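Local coordinates for o-succinylbenzoate synthase (Synechococcus elongatus, PDB 2OZT), which catalyses the dehydration of 2-succinyl-6-hydroxy-2,4-cyclohexadiene-1-carboxylate to 2-succinylbenzoate, a divalent-metal-dependent step on the way to phylloquinone, at residues Glu56-Asn59 with Ala60-Ala63; Arg174-Ala177 with Asn178-Ala182; Phe284-Leu287 with Glu288-Pro292. All blocks are in the same frame, centred on the assembly; numbering follows the deposited sequence.

Contact 1. Residues Glu56-Asn59 with Ala60-Ala63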
# COMPACT_ATOMS: atom_id res chain seq x y z
N GLU A 56 -4.18 -8.77 -11.81
CA GLU A 56 -3.31 -8.15 -12.83
C GLU A 56 -1.92 -8.77 -12.76
O GLU A 56 -1.35 -8.98 -11.67
CB GLU A 56 -3.22 -6.64 -12.54
CG GLU A 56 -2.30 -5.89 -13.49
CD GLU A 56 -2.39 -4.37 -13.24
OE1 GLU A 56 -2.72 -4.01 -12.09
OE2 GLU A 56 -2.09 -3.57 -14.17
N THR A 57 -1.37 -9.07 -13.94
CA THR A 57 -0.00 -9.59 -14.03
C THR A 57 0.87 -8.64 -14.83
O THR A 57 0.40 -7.93 -15.70
CB THR A 57 0.05 -10.98 -14.73
OG1 THR A 57 -0.38 -10.84 -16.09
CG2 THR A 57 -0.83 -12.01 -13.96
N LEU A 58 2.16 -8.65 -14.53
CA LEU A 58 3.08 -7.83 -15.27
C LEU A 58 3.02 -8.24 -16.74
O LEU A 58 3.11 -7.38 -17.64
CB LEU A 58 4.49 -7.98 -14.73
CG LEU A 58 5.52 -7.07 -15.40
CD1 LEU A 58 5.13 -5.59 -15.21
CD2 LEU A 58 6.92 -7.33 -14.86
N ASN A 59 2.91 -9.53 -17.04
CA ASN A 59 2.81 -9.91 -18.47
C ASN A 59 1.65 -9.27 -19.18
O ASN A 59 1.76 -8.87 -20.37
CB ASN A 59 2.74 -11.44 -18.59
CG ASN A 59 4.06 -12.10 -18.29
OD1 ASN A 59 5.09 -11.45 -18.12
ND2 ASN A 59 4.02 -13.44 -18.18
N ALA A 60 0.53 -9.12 -18.50
CA ALA A 60 -0.62 -8.48 -19.12
C ALA A 60 -0.37 -6.97 -19.32
O ALA A 60 -0.82 -6.38 -20.33
CB ALA A 60 -1.87 -8.70 -18.24
N ASP A 61 0.34 -6.33 -18.40
CA ASP A 61 0.69 -4.91 -18.53
C ASP A 61 1.66 -4.72 -19.71
O ASP A 61 1.60 -3.72 -20.46
CB ASP A 61 1.36 -4.41 -17.26
CG ASP A 61 0.41 -4.36 -16.07
OD1 ASP A 61 -0.80 -4.10 -16.26
OD2 ASP A 61 0.90 -4.55 -14.95
N ILE A 62 2.56 -5.69 -19.89
CA ILE A 62 3.54 -5.64 -21.00
C ILE A 62 2.79 -5.73 -22.33
O ILE A 62 3.04 -4.93 -23.26
CB ILE A 62 4.63 -6.76 -20.89
CG1 ILE A 62 5.60 -6.43 -19.77
CG2 ILE A 62 5.46 -6.83 -22.21
CD1 ILE A 62 6.38 -7.64 -19.27
N ALA A 63 1.85 -6.65 -22.41
CA ALA A 63 1.04 -6.80 -23.62
C ALA A 63 0.30 -5.49 -23.91
O ALA A 63 0.27 -5.01 -25.05
CB ALA A 63 0.08 -7.93 -23.49
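Thr57 and Ala60 give a compact example of how a helix is started. Thr57 is the N-cap of helix 58-67, and its OG1 accepts from Ala60 N at 3.1 Å. The first torsion (chi1 64°) places that hydroxyl between the backbone N and the carbonyl carbon, within reach of Ala60 N. Regular backbone bonding follows: Asp61 N donates to Thr57 O, Ile62 N to Leu58 O at 2.9 Å and Ala63 N to Asn59 O.

The acid pair is the unusual element. Glu56 OE2 lies 2.5 Å from Asp61 OD1, and the two carboxylate planes stand 78° apart, the side chains crossing at about a right angle. Such closeness suggests that one group holds a proton. With CG anti to the backbone N (chi1 178°) and the chain extended, Glu56 reaches past the N-cap to the aspartate; its OE1 accepts from Ala86 N and its OE2 from Ala87 N, at the start of helix 85-97.

The apolar part is slighter: Leu58 CG meets Ile62 CD1 at 4.0 Å, one turn further along.

These two residues face the antiparallel sheet of the N-terminal domain, Leu58 and Ile62 both resting on Ile31 of strand 23-36 and Ile9 of strand 3-20, while Glu56 and Asp61 abut the start of helix 85-97.

Contact 2. Residues Arg174-Ala177 with Asn178-Ala182. With PO4 (phosphate ion), chain C.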
# COMPACT_ATOMS: atom_id res chain seq x y z
N ARG A 174 -12.06 -18.44 11.50
CA ARG A 174 -13.12 -17.62 12.02
C ARG A 174 -13.23 -17.74 13.56
O ARG A 174 -13.41 -16.76 14.26
CB ARG A 174 -14.46 -17.95 11.34
CG ARG A 174 -14.55 -17.55 9.85
CD ARG A 174 -15.83 -18.07 9.18
NE ARG A 174 -15.76 -19.54 9.14
CZ ARG A 174 -16.66 -20.36 9.69
NH1 ARG A 174 -17.75 -19.88 10.26
NH2 ARG A 174 -16.45 -21.68 9.64
N ALA A 175 -13.11 -18.96 14.10
CA ALA A 175 -13.26 -19.11 15.55
C ALA A 175 -12.10 -18.40 16.27
O ALA A 175 -12.30 -17.79 17.30
CB ALA A 175 -13.27 -20.59 15.90
N THR A 176 -10.90 -18.52 15.71
CA THR A 176 -9.72 -17.83 16.26
C THR A 176 -9.89 -16.30 16.25
O THR A 176 -9.55 -15.63 17.23
CB THR A 176 -8.44 -18.22 15.48
OG1 THR A 176 -8.22 -19.62 15.66
CG2 THR A 176 -7.17 -17.45 15.98
N ALA A 177 -10.37 -15.75 15.14
CA ALA A 177 -10.60 -14.32 15.05
C ALA A 177 -11.57 -13.90 16.14
O ALA A 177 -11.37 -12.91 16.84
CB ALA A 177 -11.17 -13.95 13.67
N ASN A 178 -12.65 -14.65 16.29
CA ASN A 178 -13.63 -14.30 17.29
C ASN A 178 -13.07 -14.29 18.71
O ASN A 178 -13.37 -13.38 19.49
CB ASN A 178 -14.83 -15.21 17.15
CG ASN A 178 -16.08 -14.54 17.56
OD1 ASN A 178 -16.83 -14.02 16.73
ND2 ASN A 178 -16.30 -14.49 18.85
N ARG A 179 -12.23 -15.29 19.02
CA ARG A 179 -11.59 -15.36 20.35
C ARG A 179 -10.64 -14.17 20.56
O ARG A 179 -10.61 -13.55 21.63
CB ARG A 179 -10.86 -16.68 20.53
CG ARG A 179 -11.83 -17.86 20.71
CD ARG A 179 -11.17 -19.08 21.41
NE ARG A 179 -9.88 -19.42 20.80
CZ ARG A 179 -9.75 -20.05 19.63
NH1 ARG A 179 -10.81 -20.44 18.94
NH2 ARG A 179 -8.53 -20.29 19.14
N TRP A 180 -9.90 -13.79 19.50
CA TRP A 180 -9.03 -12.62 19.55
C TRP A 180 -9.78 -11.32 19.80
O TRP A 180 -9.38 -10.49 20.62
CB TRP A 180 -8.27 -12.49 18.24
CG TRP A 180 -6.83 -12.92 18.30
CD1 TRP A 180 -6.29 -14.05 17.77
CD2 TRP A 180 -5.75 -12.18 18.87
NE1 TRP A 180 -4.91 -14.07 17.97
CE2 TRP A 180 -4.56 -12.92 18.64
CE3 TRP A 180 -5.66 -10.94 19.51
CZ2 TRP A 180 -3.29 -12.46 19.08
CZ3 TRP A 180 -4.41 -10.51 19.96
CH2 TRP A 180 -3.25 -11.24 19.71
N PHE A 181 -10.91 -11.14 19.12
CA PHE A 181 -11.66 -9.92 19.34
C PHE A 181 -12.26 -9.85 20.74
O PHE A 181 -12.37 -8.77 21.29
CB PHE A 181 -12.69 -9.69 18.23
CG PHE A 181 -12.06 -9.19 16.95
CD1 PHE A 181 -11.49 -7.93 16.92
CD2 PHE A 181 -12.03 -9.99 15.82
CE1 PHE A 181 -10.86 -7.47 15.75
CE2 PHE A 181 -11.41 -9.54 14.66
CZ PHE A 181 -10.81 -8.29 14.64
N ALA A 182 -12.60 -11.01 21.28
CA ALA A 182 -13.16 -11.05 22.67
C ALA A 182 -12.03 -10.71 23.65
O ALA A 182 -12.24 -9.92 24.59
CB ALA A 182 -13.74 -12.40 22.96
P PO4 C . -12.71 -21.63 8.89
O1 PO4 C . -11.57 -22.08 8.02
O2 PO4 C . -13.96 -21.73 8.04
O3 PO4 C . -12.86 -22.46 10.17
O4 PO4 C . -12.59 -20.19 9.28
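Thr176 and Trp180 stand one turn apart on helix 174-187, the helical crossover of the beta-alpha-beta unit that joins strands 163-167 and 192-196 in the barrel domain of this enolase-superfamily enzyme. Their side chains run next to each other in the same direction, and Thr176 CG2 comes 3.9 Å from Trp180 CD1. The indole is turned so that Thr176 O lies at its edge, near the ring plane, while the ring itself stacks with Trp172 and packs against helix 144-157.

Thr176 sends its two branches to different tasks. With chi1 -63°, OG1 lies beside the backbone N and bonds to Asp173 OD1 just before the helix, whereas CG2 is the branch given to the tryptophan. Arg179 doubles back: bent at chi3 (-49°), its chain folds toward the preceding turn and brings one guanidinium face over Thr176 CA, with CZ 4.0 Å from that atom. Arg179 NH1 passes 3.9 Å from Ala175 CB.

Phe181 CD2 comes 3.2 Å from Ala177 O, the oxygen that also accepts from Phe181 N. Ala177 itself is buried between Trp172, Leu199 and Leu210 of helix 204-213.

At the start of the helix, a phosphate ion, probably from the crystallisation liquor, is held by the backbone N and the guanidinium of Arg174, and by Gln203 NE2. Arg174 N donates to phosphate O4 at 2.9 Å. The side chain bends round at chi3 (-67°) to present its guanidinium edge to the anion, and Arg174 NE and NH2 both grip phosphate O2, each at 3.0 Å.

Contact 3. Residues Phe284-Leu287 with Glu288-Pro292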
# COMPACT_ATOMS: atom_id res chain seq x y z
N PHE A 284 3.58 10.22 -3.10
CA PHE A 284 3.77 11.38 -2.21
C PHE A 284 3.23 12.68 -2.84
O PHE A 284 2.70 13.53 -2.10
CB PHE A 284 5.21 11.52 -1.74
CG PHE A 284 5.54 10.64 -0.55
CD1 PHE A 284 5.47 9.25 -0.66
CD2 PHE A 284 5.92 11.21 0.66
CE1 PHE A 284 5.77 8.44 0.45
CE2 PHE A 284 6.23 10.43 1.74
CZ PHE A 284 6.16 9.04 1.66
N HIS A 285 3.35 12.86 -4.16
CA HIS A 285 2.73 14.03 -4.79
C HIS A 285 1.21 13.99 -4.59
O HIS A 285 0.58 15.02 -4.30
CB HIS A 285 3.09 14.01 -6.29
CG HIS A 285 2.29 14.96 -7.14
ND1 HIS A 285 2.36 16.33 -6.99
CD2 HIS A 285 1.39 14.73 -8.13
CE1 HIS A 285 1.54 16.90 -7.85
NE2 HIS A 285 0.94 15.96 -8.56
N LEU A 286 0.60 12.84 -4.85
CA LEU A 286 -0.84 12.73 -4.66
C LEU A 286 -1.26 13.01 -3.19
O LEU A 286 -2.33 13.57 -2.94
CB LEU A 286 -1.31 11.32 -5.05
CG LEU A 286 -1.26 11.08 -6.58
CD1 LEU A 286 -1.28 9.59 -6.89
CD2 LEU A 286 -2.47 11.77 -7.22
N LEU A 287 -0.42 12.62 -2.24
CA LEU A 287 -0.71 12.90 -0.84
C LEU A 287 -0.75 14.38 -0.51
O LEU A 287 -1.31 14.77 0.52
CB LEU A 287 0.31 12.19 0.06
CG LEU A 287 0.27 10.61 0.01
CD1 LEU A 287 1.33 10.00 0.89
CD2 LEU A 287 -1.11 10.09 0.39
N GLU A 288 -0.16 15.24 -1.36
CA GLU A 288 -0.29 16.69 -1.12
C GLU A 288 -1.76 17.11 -1.31
O GLU A 288 -2.19 18.10 -0.70
CB GLU A 288 0.58 17.50 -2.07
CG GLU A 288 2.10 17.37 -1.87
CD GLU A 288 2.52 18.05 -0.58
OE1 GLU A 288 2.32 19.28 -0.45
OE2 GLU A 288 3.03 17.36 0.31
N THR A 289 -2.49 16.40 -2.15
CA THR A 289 -3.94 16.62 -2.29
C THR A 289 -4.74 15.87 -1.21
O THR A 289 -5.54 16.49 -0.51
CB THR A 289 -4.40 16.26 -3.69
OG1 THR A 289 -3.80 17.19 -4.64
CG2 THR A 289 -5.95 16.32 -3.79
N TRP A 290 -4.51 14.56 -1.05
CA TRP A 290 -5.32 13.78 -0.14
C TRP A 290 -5.04 14.04 1.35
O TRP A 290 -5.94 13.85 2.17
CB TRP A 290 -5.15 12.28 -0.43
CG TRP A 290 -5.69 11.89 -1.80
CD1 TRP A 290 -6.81 12.39 -2.42
CD2 TRP A 290 -5.15 10.89 -2.69
NE1 TRP A 290 -7.00 11.75 -3.64
CE2 TRP A 290 -6.00 10.82 -3.81
CE3 TRP A 290 -4.07 10.01 -2.61
CZ2 TRP A 290 -5.76 9.94 -4.87
CZ3 TRP A 290 -3.85 9.10 -3.65
CH2 TRP A 290 -4.69 9.10 -4.79
N GLN A 291 -3.83 14.49 1.68
CA GLN A 291 -3.47 14.89 3.05
C GLN A 291 -3.77 13.84 4.12
O GLN A 291 -4.72 13.97 4.90
CB GLN A 291 -4.15 16.21 3.42
CG GLN A 291 -3.71 17.31 2.45
CD GLN A 291 -2.66 18.19 3.01
OE1 GLN A 291 -2.66 18.50 4.19
NE2 GLN A 291 -1.72 18.60 2.16
N PRO A 292 -2.97 12.79 4.13
CA PRO A 292 -3.28 11.63 4.98
C PRO A 292 -3.31 11.98 6.47
O PRO A 292 -2.57 12.85 6.93
CB PRO A 292 -2.13 10.64 4.66
CG PRO A 292 -1.03 11.51 4.12
CD PRO A 292 -1.73 12.62 3.37
O HOH W 1 3.79 14.82 0.05
O HOH W 2 -1.29 16.50 -5.53
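The C-terminal end of helix 277-290 illustrates how a helix tightens and stops: Leu286 O accepts from both Trp290 N and Thr289 N, the former in the carbonyl plane and the latter from above it. Gln291 N still donates to Leu287 O at 2.8 Å, but Gln291 has positive phi and leaves the helix; its NE2 turns back to Glu288 O.

In the same turn, Leu286 CB sits over one face of the Trp290 indole in a CH-pi contact, 4.1 Å from the centroid of the six-membered ring. Leu287 CD2 meets the edge, near the ring plane, while Leu287 CB touches Pro292 CD at 3.9 Å. Trp290 NE1 bonds to Ser256 OG, and an alanine here would probably leave that hydroxyl without its indole partner and Leu286 CB without the ring it packs on.

One water bridges Phe284 O to Glu288 OE2, an oxygen also in a salt bridge with Arg106. A second, 2.7 Å from His285 O, links that carbonyl to Thr289 OG1.

With Trp290 packed on helix 252-260 and Leu287 on Phe270 of strand 268-270, this is the outer helix layer typical of a TIM-type barrel.

The three contacts follow one another along the chain without touching and illustrate one principle, local helix packing, at three places in a two-domain enzyme. Contact 1 belongs to the N-terminal domain, whereas contacts 2 and 3 lie on helices of the barrel domain, with centres 36 Å apart. Contacts 1 and 3 come closest, about 15 Å between nearest atoms. Both come near the predicted proton acceptor Lys245: the side chains of Glu56 and Trp290 are each about 10 Å from its side chain. Contact 2 is nearer the metal site, though not part of it: the side chain of Phe181 lies about 9 Å from that of the magnesium ligand Glu196 and about 12 Å from the bound sodium ion, and that of Trp180 about 10 Å from the predicted proton donor Lys138.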